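Long-range contacts in amino acid ABC transporter, periplasmic amino acid-binding protein (Brucella ovis, PDB 4Z9N), which probably binds amino acids or related peptides in the periplasm for an ABC transporter, and here holds glutathione: residues 27-32 with 185-190; 42-47 with 294-299; 108-113 with 211-216; 122-127 with 202-207; 234-239 with 290-295. One frame throughout, in Å; residues are numbered along the deposited sequence.

Interaction 1. Residues 27-32 with 185-190; sequences TGLLGF and QSSLYG. With GSH (glutathione), chain U.
The Phe-32 ring takes Ser-186 obliquely at its outer corner: CZ lies 3.4 Å from Ser-186 OG, and the serine CB rests against the same corner. Around the rest of that ring come Phe-44, Phe-213 and Ile-300, so the aromatic group is wrapped by several parts of the protein. Ser-186 OG is hydrogen-bonded to Asp-110 OD2, and meets the phenyl ring by packing. Beside this pair, Leu-29 sends CD2 to within 3.6 Å of Ser-187 OG; its CG stands opposite the backbone N (chi1 178°), which carries the branch toward the helix and the ligand. No direct hydrogen bond joins the two segments. Instead, Leu-30 O makes a CH···O contact with Gly-190 CA at 3.6 Å, a closeness allowed by the absence of a side chain there. One water gives its protons to Leu-30 O and Ser-186 O, the latter at 2.7 Å, while a second accepts from Leu-30 N and reaches Gly-190 O weakly. Glutathione bridges the same gap, with Thr-27 and Ser-187 both in its pocket: Thr-27 OG1 donates to its O31 at 2.6 Å, and Ser-187 CB packs on its SG2 at 3.5 Å. This is consistent with a ligand cleft closed between two lobes, as in solute-binding proteins, the loop between strands 21-25 and 34-35 facing helix 185-192, with strands 101-117 and 211-218 flanking them.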
# COMPACT_ATOMS: atom_id res chain seq x y z
N THR D 27 -9.05 -18.81 15.08
CA THR D 27 -9.70 -19.67 16.07
C THR D 27 -9.37 -19.21 17.49
O THR D 27 -10.12 -19.45 18.43
CB THR D 27 -9.30 -21.14 15.92
OG1 THR D 27 -7.89 -21.26 16.12
CG2 THR D 27 -9.65 -21.64 14.54
N GLY D 28 -8.23 -18.55 17.65
CA GLY D 28 -7.81 -18.10 18.96
C GLY D 28 -6.35 -17.72 19.06
O GLY D 28 -5.49 -18.58 19.27
N LEU D 29 -6.08 -16.43 18.93
CA LEU D 29 -4.72 -15.89 18.97
C LEU D 29 -4.73 -14.62 19.80
O LEU D 29 -5.33 -13.62 19.40
CB LEU D 29 -4.21 -15.62 17.54
CG LEU D 29 -2.81 -15.02 17.43
CD1 LEU D 29 -1.81 -15.93 18.10
CD2 LEU D 29 -2.43 -14.78 15.97
N LEU D 30 -4.10 -14.67 20.97
CA LEU D 30 -4.16 -13.55 21.92
C LEU D 30 -3.63 -12.28 21.28
O LEU D 30 -2.57 -12.29 20.66
CB LEU D 30 -3.39 -13.87 23.20
CG LEU D 30 -4.00 -14.95 24.09
CD1 LEU D 30 -3.05 -15.37 25.21
CD2 LEU D 30 -5.33 -14.48 24.67
N GLY D 31 -4.39 -11.20 21.42
CA GLY D 31 -3.98 -9.91 20.88
C GLY D 31 -4.59 -9.64 19.53
O GLY D 31 -4.84 -8.50 19.17
N PHE D 32 -4.85 -10.71 18.78
CA PHE D 32 -5.36 -10.53 17.43
C PHE D 32 -6.82 -10.95 17.28
O PHE D 32 -7.61 -10.20 16.72
CB PHE D 32 -4.46 -11.28 16.46
CG PHE D 32 -3.27 -10.47 16.09
CD1 PHE D 32 -2.17 -10.42 16.94
CD2 PHE D 32 -3.28 -9.67 14.96
CE1 PHE D 32 -1.07 -9.63 16.62
CE2 PHE D 32 -2.19 -8.87 14.64
CZ PHE D 32 -1.09 -8.85 15.48
N GLN D 185 6.05 -12.79 13.79
CA GLN D 185 6.60 -12.37 15.06
C GLN D 185 5.51 -11.90 16.03
O GLN D 185 5.55 -12.24 17.23
CB GLN D 185 7.64 -11.27 14.85
CG GLN D 185 8.23 -10.76 16.14
CD GLN D 185 9.09 -9.55 15.91
OE1 GLN D 185 10.21 -9.66 15.41
NE2 GLN D 185 8.55 -8.38 16.22
N SER D 186 4.52 -11.16 15.53
CA SER D 186 3.46 -10.66 16.41
C SER D 186 2.67 -11.84 16.95
O SER D 186 2.13 -11.77 18.05
CB SER D 186 2.52 -9.68 15.69
OG SER D 186 1.82 -10.32 14.62
N SER D 187 2.61 -12.92 16.18
CA SER D 187 1.88 -14.10 16.62
C SER D 187 2.65 -14.82 17.74
O SER D 187 2.04 -15.38 18.66
CB SER D 187 1.65 -15.05 15.44
OG SER D 187 0.85 -14.43 14.44
N LEU D 188 3.97 -14.83 17.63
CA LEU D 188 4.82 -15.42 18.67
C LEU D 188 4.58 -14.74 20.02
O LEU D 188 4.55 -15.41 21.06
CB LEU D 188 6.30 -15.36 18.28
CG LEU D 188 6.71 -16.30 17.14
CD1 LEU D 188 8.12 -16.00 16.67
CD2 LEU D 188 6.59 -17.74 17.62
N TYR D 189 4.39 -13.41 20.01
CA TYR D 189 4.03 -12.70 21.24
C TYR D 189 2.73 -13.25 21.83
O TYR D 189 2.60 -13.40 23.04
CB TYR D 189 3.88 -11.19 20.99
CG TYR D 189 5.17 -10.40 20.97
CD1 TYR D 189 5.93 -10.28 19.80
CD2 TYR D 189 5.62 -9.74 22.11
CE1 TYR D 189 7.10 -9.53 19.78
CE2 TYR D 189 6.79 -9.00 22.10
CZ TYR D 189 7.53 -8.90 20.94
OH TYR D 189 8.69 -8.15 20.94
N GLY D 190 1.76 -13.52 20.96
CA GLY D 190 0.46 -14.00 21.41
C GLY D 190 0.49 -15.44 21.89
O GLY D 190 -0.10 -15.78 22.92
N1 GSH U . 0.59 -15.03 8.15
CA1 GSH U . 0.82 -16.45 7.87
C1 GSH U . -0.04 -16.85 6.67
O11 GSH U . 0.11 -17.99 6.16
O12 GSH U . -0.91 -16.06 6.21
CB1 GSH U . 0.45 -17.35 9.06
CG1 GSH U . -1.04 -17.15 9.38
CD1 GSH U . -1.48 -18.22 10.38
OE1 GSH U . -2.38 -18.95 10.16
N2 GSH U . -0.76 -18.30 11.63
CA2 GSH U . -1.16 -19.34 12.57
C2 GSH U . -2.60 -19.15 13.06
O2 GSH U . -3.19 -18.13 12.98
CB2 GSH U . -0.13 -19.46 13.70
SG2 GSH U . -0.17 -18.03 14.82
N3 GSH U . -3.25 -20.33 13.59
CA3 GSH U . -4.61 -20.24 14.07
C3 GSH U . -5.42 -21.35 13.41
O31 GSH U . -6.57 -21.60 13.86
O32 GSH U . -4.97 -21.98 12.41
O HOH W 1 -2.63 -17.16 21.80
O HOH W 2 -0.41 -12.45 18.52

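Interaction 2. Residues 42-47 with 294-299; sequences SGFDVD and EIFERN
Ile-295 opens the contact by placing CG2 3.7 Å from Phe-44 CD1 while also lying against Asp-47 CB; the isoleucine and phenylalanine side chains cross at about a right angle. One residue on, Phe-296 offers its backbone, since its CA sits at the edge of the Phe-44 ring, near its plane, and its CD2 approaches CE1 of that ring. Phe-44 reaches both residues because its CG is trans to the backbone N (chi1 -178°). Arg-298 folds back through a bend at chi3 and brings NH1 to Asp-47 OD1 at 3.0 Å, a salt bridge in which the oxygen lies in the guanidinium plane but the nitrogen stands above the carboxylate. Its NH2 is held by Val-289 O. Asn-299 completes the grip: ND2 donates to the same Asp-47 OD1 at 2.8 Å, from the opposite face of the carboxylate, and also to Ile-295 O at 2.8 Å, which steadies the amide. Two donors on one oxygen would be expected to favour the charged form of this buried aspartate. The other end of the amide, OD1, comes within 3.2 Å of Gly-43 C, and a water accepting from Gly-43 N lies beside it. The N-terminal turn of helix 44-57, with Gly-43 at its N-cap position, thus packs on the last turn of helix 292-299, joining an early helix of the family 3 solute-binding fold to one late in the chain.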
# COMPACT_ATOMS: atom_id res chain seq x y z
N SER D 42 -12.49 -10.42 21.02
CA SER D 42 -11.67 -9.23 21.11
C SER D 42 -10.33 -9.47 20.41
O SER D 42 -9.96 -10.62 20.15
CB SER D 42 -11.44 -8.81 22.56
OG SER D 42 -10.65 -9.76 23.25
N GLY D 43 -9.62 -8.39 20.13
CA GLY D 43 -8.35 -8.46 19.43
C GLY D 43 -8.17 -7.39 18.36
O GLY D 43 -9.11 -6.67 18.01
N PHE D 44 -6.95 -7.29 17.84
CA PHE D 44 -6.57 -6.29 16.83
C PHE D 44 -7.35 -6.50 15.53
O PHE D 44 -7.96 -5.56 15.00
CB PHE D 44 -5.06 -6.36 16.58
CG PHE D 44 -4.53 -5.35 15.58
CD1 PHE D 44 -4.13 -4.09 16.00
CD2 PHE D 44 -4.40 -5.68 14.24
CE1 PHE D 44 -3.62 -3.15 15.09
CE2 PHE D 44 -3.89 -4.74 13.32
CZ PHE D 44 -3.50 -3.48 13.76
N ASP D 45 -7.34 -7.73 15.01
CA ASP D 45 -8.11 -8.03 13.81
C ASP D 45 -9.61 -7.99 14.11
O ASP D 45 -10.40 -7.56 13.27
CB ASP D 45 -7.73 -9.40 13.22
CG ASP D 45 -6.44 -9.35 12.42
OD1 ASP D 45 -6.04 -8.24 12.02
OD2 ASP D 45 -5.83 -10.43 12.19
N VAL D 46 -10.02 -8.43 15.30
CA VAL D 46 -11.42 -8.32 15.68
C VAL D 46 -11.90 -6.86 15.61
O VAL D 46 -12.98 -6.57 15.08
CB VAL D 46 -11.66 -8.90 17.08
CG1 VAL D 46 -12.99 -8.39 17.67
CG2 VAL D 46 -11.65 -10.44 17.01
N ASP D 47 -11.10 -5.94 16.14
CA ASP D 47 -11.52 -4.53 16.13
C ASP D 47 -11.62 -4.00 14.70
O ASP D 47 -12.44 -3.12 14.41
CB ASP D 47 -10.56 -3.64 16.95
CG ASP D 47 -10.81 -3.71 18.45
OD1 ASP D 47 -9.93 -3.26 19.21
OD2 ASP D 47 -11.87 -4.24 18.87
N GLU D 294 -5.20 3.60 18.55
CA GLU D 294 -5.97 3.13 19.69
C GLU D 294 -6.23 1.62 19.59
O GLU D 294 -6.18 0.93 20.61
CB GLU D 294 -7.27 3.90 19.81
CG GLU D 294 -7.07 5.39 20.07
CD GLU D 294 -8.38 6.08 20.38
OE1 GLU D 294 -8.74 6.15 21.59
OE2 GLU D 294 -9.05 6.53 19.43
N ILE D 295 -6.50 1.13 18.38
CA ILE D 295 -6.70 -0.29 18.16
C ILE D 295 -5.40 -1.03 18.44
O ILE D 295 -5.40 -2.08 19.09
CB ILE D 295 -7.19 -0.58 16.72
CG1 ILE D 295 -8.59 0.02 16.51
CG2 ILE D 295 -7.20 -2.07 16.43
CD1 ILE D 295 -9.03 -0.02 15.05
N PHE D 296 -4.29 -0.47 17.97
CA PHE D 296 -2.97 -1.06 18.17
C PHE D 296 -2.66 -1.16 19.66
O PHE D 296 -2.33 -2.23 20.17
CB PHE D 296 -1.88 -0.24 17.45
CG PHE D 296 -0.55 -0.94 17.35
CD1 PHE D 296 0.28 -1.01 18.45
CD2 PHE D 296 -0.14 -1.51 16.16
CE1 PHE D 296 1.51 -1.66 18.37
CE2 PHE D 296 1.08 -2.15 16.07
CZ PHE D 296 1.90 -2.23 17.17
N GLU D 297 -2.77 -0.04 20.37
CA GLU D 297 -2.33 -0.01 21.75
C GLU D 297 -3.14 -0.91 22.70
O GLU D 297 -2.56 -1.56 23.57
CB GLU D 297 -2.36 1.43 22.26
CG GLU D 297 -1.19 2.24 21.72
CD GLU D 297 0.15 1.60 22.10
OE1 GLU D 297 0.30 1.23 23.28
OE2 GLU D 297 1.03 1.47 21.23
N ARG D 298 -4.46 -0.95 22.54
CA ARG D 298 -5.29 -1.69 23.49
C ARG D 298 -5.14 -3.20 23.29
O ARG D 298 -5.40 -3.97 24.21
CB ARG D 298 -6.76 -1.28 23.36
CG ARG D 298 -7.52 -1.97 22.22
CD ARG D 298 -9.02 -1.72 22.31
NE ARG D 298 -9.31 -0.29 22.20
CZ ARG D 298 -9.79 0.29 21.11
NH1 ARG D 298 -10.09 -0.42 20.03
NH2 ARG D 298 -10.02 1.60 21.11
N ASN D 299 -4.74 -3.61 22.09
CA ASN D 299 -4.71 -5.03 21.77
C ASN D 299 -3.31 -5.63 21.79
O ASN D 299 -3.12 -6.74 22.29
CB ASN D 299 -5.31 -5.26 20.39
CG ASN D 299 -6.81 -5.07 20.38
OD1 ASN D 299 -7.53 -5.79 21.07
ND2 ASN D 299 -7.28 -4.12 19.58
O HOH W 3 -10.38 -5.58 21.26

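Interaction 3. Residues 108-113 with 211-216; sequences YYDGQG and EPFGLT
Tyr-108 to Asp-110 and Glu-211 to Phe-213 form an antiparallel strand pair, consistent with the two-stranded hinge that joins the lobes of solute-binding proteins of this family. Asp-110 and Glu-211 make the hydrogen-bonded pair, with Glu-211 N to Asp-110 O at 2.7 Å and Asp-110 N to Glu-211 O at 2.9 Å. Further along, Phe-213 N donates to Tyr-108 O at 2.8 Å. Tyr-109 and Pro-212 face each other on one side of the ladder, where Tyr-323 of the second subunit packs on both. On the other side the Phe-213 ring lies alongside Tyr-108, pointing the same way, with the planes 34° apart. Glutathione touches Phe-213 and Glu-211, so this strand pair also borders the ligand pocket. Glu-211 CG lies 3.8 Å from Gly-111 CA, and a bend at chi2 (-85°) turns the carboxylate aside, where OE1 is held by Thr-90. Asp-110, whose OD2 is bound by Ser-186, sets that same oxygen 3.5 Å from Phe-213 CZ.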
# COMPACT_ATOMS: atom_id res chain seq x y z
N TYR D 108 -1.28 -4.71 9.22
CA TYR D 108 -0.14 -4.97 10.09
C TYR D 108 0.99 -5.57 9.27
O TYR D 108 0.82 -6.65 8.71
CB TYR D 108 -0.53 -5.91 11.25
CG TYR D 108 0.55 -6.03 12.29
CD1 TYR D 108 1.60 -6.92 12.13
CD2 TYR D 108 0.54 -5.22 13.42
CE1 TYR D 108 2.60 -7.02 13.07
CE2 TYR D 108 1.54 -5.30 14.36
CZ TYR D 108 2.57 -6.20 14.17
OH TYR D 108 3.57 -6.28 15.10
N TYR D 109 2.12 -4.87 9.17
CA TYR D 109 3.31 -5.42 8.52
C TYR D 109 4.07 -6.27 9.52
O TYR D 109 4.48 -5.77 10.55
CB TYR D 109 4.24 -4.32 8.01
CG TYR D 109 3.64 -3.45 6.92
CD1 TYR D 109 2.86 -2.35 7.25
CD2 TYR D 109 3.84 -3.74 5.58
CE1 TYR D 109 2.31 -1.55 6.26
CE2 TYR D 109 3.28 -2.95 4.59
CZ TYR D 109 2.52 -1.86 4.94
OH TYR D 109 1.97 -1.06 3.96
N ASP D 110 4.24 -7.56 9.22
CA ASP D 110 4.97 -8.46 10.12
C ASP D 110 6.07 -9.20 9.33
O ASP D 110 6.29 -8.95 8.14
CB ASP D 110 4.01 -9.45 10.77
CG ASP D 110 4.44 -9.85 12.17
OD1 ASP D 110 5.58 -9.51 12.56
OD2 ASP D 110 3.62 -10.48 12.88
N GLY D 111 6.78 -10.09 10.02
CA GLY D 111 7.79 -10.92 9.39
C GLY D 111 7.90 -12.20 10.20
O GLY D 111 7.54 -12.20 11.39
N GLN D 112 8.38 -13.28 9.59
CA GLN D 112 8.47 -14.57 10.29
C GLN D 112 9.68 -14.64 11.22
O GLN D 112 10.78 -14.20 10.86
CB GLN D 112 8.54 -15.70 9.27
CG GLN D 112 8.70 -17.10 9.86
CD GLN D 112 8.50 -18.16 8.80
OE1 GLN D 112 8.02 -17.87 7.70
NE2 GLN D 112 8.86 -19.41 9.12
N GLY D 113 9.48 -15.21 12.41
CA GLY D 113 10.55 -15.39 13.36
C GLY D 113 10.51 -16.75 14.04
O GLY D 113 9.68 -17.61 13.68
N GLU D 211 5.77 -10.43 5.89
CA GLU D 211 4.42 -10.96 6.11
C GLU D 211 3.43 -9.82 6.33
O GLU D 211 3.04 -9.50 7.46
CB GLU D 211 4.38 -11.92 7.32
CG GLU D 211 5.43 -13.01 7.30
CD GLU D 211 5.06 -14.25 6.49
OE1 GLU D 211 3.92 -14.37 5.97
OE2 GLU D 211 5.94 -15.14 6.39
N PRO D 212 3.04 -9.16 5.23
CA PRO D 212 2.04 -8.10 5.36
C PRO D 212 0.63 -8.68 5.53
O PRO D 212 0.11 -9.36 4.63
CB PRO D 212 2.20 -7.32 4.04
CG PRO D 212 2.70 -8.38 3.05
CD PRO D 212 3.63 -9.24 3.88
N PHE D 213 0.01 -8.44 6.69
CA PHE D 213 -1.33 -8.97 6.97
C PHE D 213 -2.35 -8.17 6.16
O PHE D 213 -2.38 -6.94 6.28
CB PHE D 213 -1.68 -8.86 8.47
CG PHE D 213 -0.83 -9.72 9.37
CD1 PHE D 213 0.13 -10.58 8.84
CD2 PHE D 213 -1.01 -9.68 10.75
CE1 PHE D 213 0.92 -11.37 9.68
CE2 PHE D 213 -0.22 -10.46 11.61
CZ PHE D 213 0.74 -11.33 11.06
N GLY D 214 -3.16 -8.85 5.36
CA GLY D 214 -4.06 -8.17 4.43
C GLY D 214 -5.53 -8.31 4.73
O GLY D 214 -5.97 -9.32 5.25
N LEU D 215 -6.28 -7.24 4.46
CA LEU D 215 -7.73 -7.25 4.55
C LEU D 215 -8.27 -7.92 3.31
O LEU D 215 -8.21 -7.35 2.22
CB LEU D 215 -8.24 -5.82 4.69
CG LEU D 215 -7.57 -5.07 5.85
CD1 LEU D 215 -8.01 -3.63 5.87
CD2 LEU D 215 -7.88 -5.75 7.19
N THR D 216 -8.77 -9.14 3.46
CA THR D 216 -8.93 -10.02 2.30
C THR D 216 -10.39 -10.12 1.88
O THR D 216 -11.24 -10.36 2.71
CB THR D 216 -8.36 -11.40 2.64
OG1 THR D 216 -7.03 -11.23 3.17
CG2 THR D 216 -8.29 -12.29 1.39

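Interaction 4. Residues 122-127 with 202-207; sequences AGINSA and VILPEI
Glu-206 takes hold of two neighbouring donors with its two carboxylate oxygens: OE2 accepts from Ser-126 OG at a short 2.5 Å, and OE1 from Ala-127 N at 2.8 Å along a nearly straight N-H···O line (174°). Both donors stand well out of the carboxylate plane. A bend at chi2 (79°) turns the glutamate back over Ala-127, whose CB lies 3.6 Å from OE1. Next to this polar clasp, Leu-204 lays its two methyls along the backbone of the loop, both from one side, CD1 3.8 Å from Ala-127 N and CD2 3.9 Å from Asn-125 C, while Pro-205 CD approaches Asn-125 O at 3.4 Å. The fold explains why these pieces meet: strand 201-203 runs antiparallel to strand 101-117 in the mixed sheet, and residues 122-127 belong to the connection that leaves 101-117 on its way to strand 134-138. Backbone bonds from Val-202 to Ile-116 and from Leu-204 to Phe-114 fix the level of the 202-207 segment. On the loop side, Ser-126 OG has a second bond, to Leu-128 N, and Gln-129 OE1 accepts from Asn-125 N. Leu-204 also leans on Ile-116 and Leu-130. Farther out, Tyr-150 of helix 142-153 touches both Ala-127 and Glu-206.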
# COMPACT_ATOMS: atom_id res chain seq x y z
N ALA D 122 19.51 -23.09 26.51
CA ALA D 122 20.47 -22.06 26.85
C ALA D 122 21.54 -21.99 25.76
O ALA D 122 21.74 -22.94 25.00
CB ALA D 122 21.11 -22.34 28.21
N GLY D 123 22.23 -20.86 25.69
CA GLY D 123 23.31 -20.71 24.74
C GLY D 123 22.88 -20.46 23.31
O GLY D 123 23.73 -20.29 22.43
N ILE D 124 21.57 -20.44 23.06
CA ILE D 124 21.06 -20.13 21.73
C ILE D 124 20.59 -18.69 21.68
O ILE D 124 19.72 -18.29 22.45
CB ILE D 124 19.91 -21.08 21.32
CG1 ILE D 124 20.39 -22.53 21.28
CG2 ILE D 124 19.31 -20.64 19.97
CD1 ILE D 124 21.43 -22.80 20.22
N ASN D 125 21.17 -17.90 20.78
CA ASN D 125 20.78 -16.50 20.64
C ASN D 125 20.57 -16.11 19.18
O ASN D 125 20.45 -14.94 18.86
CB ASN D 125 21.82 -15.57 21.29
CG ASN D 125 23.17 -15.62 20.60
OD1 ASN D 125 23.44 -16.48 19.77
ND2 ASN D 125 24.05 -14.68 20.96
N SER D 126 20.54 -17.10 18.29
CA SER D 126 20.34 -16.81 16.88
C SER D 126 19.63 -17.97 16.19
O SER D 126 19.88 -19.13 16.51
CB SER D 126 21.68 -16.53 16.20
OG SER D 126 21.52 -16.52 14.79
N ALA D 127 18.77 -17.66 15.23
CA ALA D 127 18.10 -18.71 14.48
C ALA D 127 19.11 -19.53 13.70
O ALA D 127 18.82 -20.64 13.28
CB ALA D 127 17.05 -18.13 13.54
N VAL D 202 12.00 -16.86 24.50
CA VAL D 202 12.69 -15.78 23.83
C VAL D 202 12.39 -15.82 22.35
O VAL D 202 12.48 -16.87 21.73
CB VAL D 202 14.21 -15.87 24.08
CG1 VAL D 202 14.95 -14.83 23.25
CG2 VAL D 202 14.51 -15.68 25.56
N ILE D 203 12.03 -14.67 21.78
CA ILE D 203 11.92 -14.55 20.33
C ILE D 203 13.29 -14.14 19.80
O ILE D 203 13.84 -13.10 20.21
CB ILE D 203 10.84 -13.55 19.93
CG1 ILE D 203 9.48 -13.99 20.47
CG2 ILE D 203 10.83 -13.34 18.41
CD1 ILE D 203 8.38 -12.93 20.32
N LEU D 204 13.86 -14.96 18.93
CA LEU D 204 15.21 -14.73 18.43
C LEU D 204 15.19 -13.53 17.49
O LEU D 204 14.13 -13.16 17.00
CB LEU D 204 15.76 -15.99 17.74
CG LEU D 204 15.86 -17.22 18.65
CD1 LEU D 204 16.23 -18.47 17.88
CD2 LEU D 204 16.85 -16.97 19.77
N PRO D 205 16.36 -12.92 17.26
CA PRO D 205 16.38 -11.66 16.51
C PRO D 205 16.01 -11.79 15.03
O PRO D 205 15.48 -10.84 14.46
CB PRO D 205 17.84 -11.20 16.64
CG PRO D 205 18.41 -11.97 17.79
CD PRO D 205 17.71 -13.28 17.74
N GLU D 206 16.29 -12.94 14.42
CA GLU D 206 16.14 -13.06 12.96
C GLU D 206 14.70 -12.95 12.46
O GLU D 206 13.78 -13.56 13.02
CB GLU D 206 16.73 -14.40 12.48
CG GLU D 206 18.27 -14.45 12.45
CD GLU D 206 18.90 -14.67 13.82
OE1 GLU D 206 18.16 -14.92 14.80
OE2 GLU D 206 20.15 -14.60 13.91
N ILE D 207 14.52 -12.16 11.40
CA ILE D 207 13.24 -12.07 10.69
C ILE D 207 13.48 -12.56 9.29
O ILE D 207 14.28 -11.95 8.57
CB ILE D 207 12.70 -10.64 10.69
CG1 ILE D 207 12.44 -10.19 12.13
CG2 ILE D 207 11.47 -10.53 9.78
CD1 ILE D 207 12.20 -8.72 12.28

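Interaction 5. Residues 234-239 with 290-295; sequences ALLNAE and GNYGEI
Leu-236 lays its CD2 methyl over one face of the Tyr-292 ring, 3.8 Å from the centroid and 23° off the normal, a CH-pi contact that marks the dense half of this interface. The two side chains run side by side, and the tyrosine OH is tied to Asn-107 O. Leu-235 packs equally closely: CD1 meets Ile-295 CD1 at 3.8 Å, and CD2 presses to 3.2 Å from Gly-290 O, a buried carbonyl without a polar partner in the model. Backbone joins backbone where Tyr-292 N donates to Leu-235 O at 3.2 Å; that oxygen also accepts from Glu-239 N on the opposite face of its plane. The side nearer solvent, around the partly exposed Glu-239, is more polar, and no hydrogen bond runs from the Glu-239 side chain to 290-295. Its extended chain, with CG trans to the backbone N (chi1 -174°), crosses Asn-291 at about a right angle, CB lying 3.6 Å from Asn-291 CG, and OE2 sits 3.4 Å from Gly-293 CA. The carboxylate's charge partner is Arg-310. Asn-291 forms a capping box, its OD1 accepting from Glu-294 N at 2.9 Å while Glu-294 OE2 accepts from Asn-291 N; its ND2 is hydrogen-bonded to Ile-243 O. Helix 222-240 thus runs past the start of helix 292-299, with helix 281-289 against Leu-235 and Ala-238, and Tyr-48 of helix 44-57 against Leu-235 and Tyr-292.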
# COMPACT_ATOMS: atom_id res chain seq x y z
N ALA D 234 -9.40 5.31 6.74
CA ALA D 234 -10.01 6.24 7.67
C ALA D 234 -9.36 6.09 9.04
O ALA D 234 -9.07 7.08 9.71
CB ALA D 234 -11.53 6.02 7.78
N LEU D 235 -9.13 4.85 9.46
CA LEU D 235 -8.48 4.61 10.74
C LEU D 235 -7.09 5.26 10.79
O LEU D 235 -6.70 5.85 11.81
CB LEU D 235 -8.35 3.10 11.02
CG LEU D 235 -9.66 2.38 11.35
CD1 LEU D 235 -9.46 0.88 11.34
CD2 LEU D 235 -10.21 2.85 12.70
N LEU D 236 -6.35 5.13 9.69
CA LEU D 236 -5.01 5.73 9.60
C LEU D 236 -5.07 7.26 9.60
O LEU D 236 -4.33 7.91 10.34
CB LEU D 236 -4.29 5.23 8.35
CG LEU D 236 -3.89 3.74 8.36
CD1 LEU D 236 -3.19 3.33 7.06
CD2 LEU D 236 -3.02 3.40 9.59
N ASN D 237 -5.92 7.83 8.75
CA ASN D 237 -6.03 9.29 8.67
C ASN D 237 -6.44 9.89 10.02
O ASN D 237 -5.88 10.91 10.43
CB ASN D 237 -7.03 9.72 7.58
CG ASN D 237 -6.38 9.84 6.21
OD1 ASN D 237 -5.74 10.85 5.89
ND2 ASN D 237 -6.54 8.81 5.38
N ALA D 238 -7.38 9.24 10.70
CA ALA D 238 -7.85 9.74 11.99
C ALA D 238 -6.71 9.79 12.99
O ALA D 238 -6.55 10.78 13.71
CB ALA D 238 -8.99 8.88 12.52
N GLU D 239 -5.88 8.75 13.03
CA GLU D 239 -4.76 8.79 13.96
C GLU D 239 -3.81 9.92 13.58
O GLU D 239 -3.40 10.71 14.44
CB GLU D 239 -3.98 7.47 14.02
CG GLU D 239 -2.90 7.53 15.11
CD GLU D 239 -1.94 6.37 15.13
OE1 GLU D 239 -1.88 5.58 14.15
OE2 GLU D 239 -1.23 6.24 16.15
N GLY D 290 -12.33 3.57 17.86
CA GLY D 290 -11.21 4.50 17.98
C GLY D 290 -10.33 4.48 16.73
O GLY D 290 -10.67 3.80 15.76
N ASN D 291 -9.21 5.21 16.74
CA ASN D 291 -8.37 5.25 15.54
C ASN D 291 -7.37 4.07 15.50
O ASN D 291 -7.34 3.24 16.41
CB ASN D 291 -7.62 6.60 15.42
CG ASN D 291 -6.56 6.82 16.50
OD1 ASN D 291 -5.76 5.93 16.83
ND2 ASN D 291 -6.51 8.04 17.03
N TYR D 292 -6.56 4.02 14.45
CA TYR D 292 -5.61 2.92 14.27
C TYR D 292 -4.70 2.72 15.49
O TYR D 292 -4.47 1.60 15.92
CB TYR D 292 -4.74 3.15 13.03
CG TYR D 292 -3.77 2.02 12.78
CD1 TYR D 292 -4.15 0.90 12.05
CD2 TYR D 292 -2.47 2.07 13.28
CE1 TYR D 292 -3.27 -0.14 11.81
CE2 TYR D 292 -1.58 1.02 13.06
CZ TYR D 292 -1.99 -0.07 12.32
OH TYR D 292 -1.08 -1.10 12.10
N GLY D 293 -4.18 3.82 16.02
CA GLY D 293 -3.26 3.74 17.14
C GLY D 293 -3.94 3.22 18.38
O GLY D 293 -3.34 2.49 19.18
N GLU D 294 -5.20 3.60 18.55
CA GLU D 294 -5.97 3.13 19.69
C GLU D 294 -6.23 1.62 19.59
O GLU D 294 -6.18 0.93 20.61
CB GLU D 294 -7.27 3.90 19.81
CG GLU D 294 -7.07 5.39 20.07
CD GLU D 294 -8.38 6.08 20.38
OE1 GLU D 294 -8.74 6.15 21.59
OE2 GLU D 294 -9.05 6.53 19.43
N ILE D 295 -6.50 1.13 18.38
CA ILE D 295 -6.70 -0.29 18.16
C ILE D 295 -5.40 -1.03 18.44
O ILE D 295 -5.40 -2.08 19.09
CB ILE D 295 -7.19 -0.58 16.72
CG1 ILE D 295 -8.59 0.02 16.51
CG2 ILE D 295 -7.20 -2.07 16.43
CD1 ILE D 295 -9.03 -0.02 15.05

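The five contacts spread outward from the cleft. Interactions 1, 2 and 3 cluster, with centres about 11 to 15 Å apart, and touch one another: Ser-186 bonds to Asp-110, Gly-31 to Phe-44, and Phe-296 packs on Tyr-108. Interaction 5 shares helix 292-299 with interaction 2, their centres about 11 Å apart. Interaction 4 sits at the far end, its centre about 33 Å from that of interaction 5; it touches interaction 3 through Ile-207 and interaction 1 through Ile-203, and strand 201-203 neighbours strand 101-117 in the same sheet. Along the chain, interaction 2 spans interactions 3 and 4, and interaction 1 crosses all three. Such interleaving is consistent with the two-lobed solute-binding fold, in which the chain crosses between lobes.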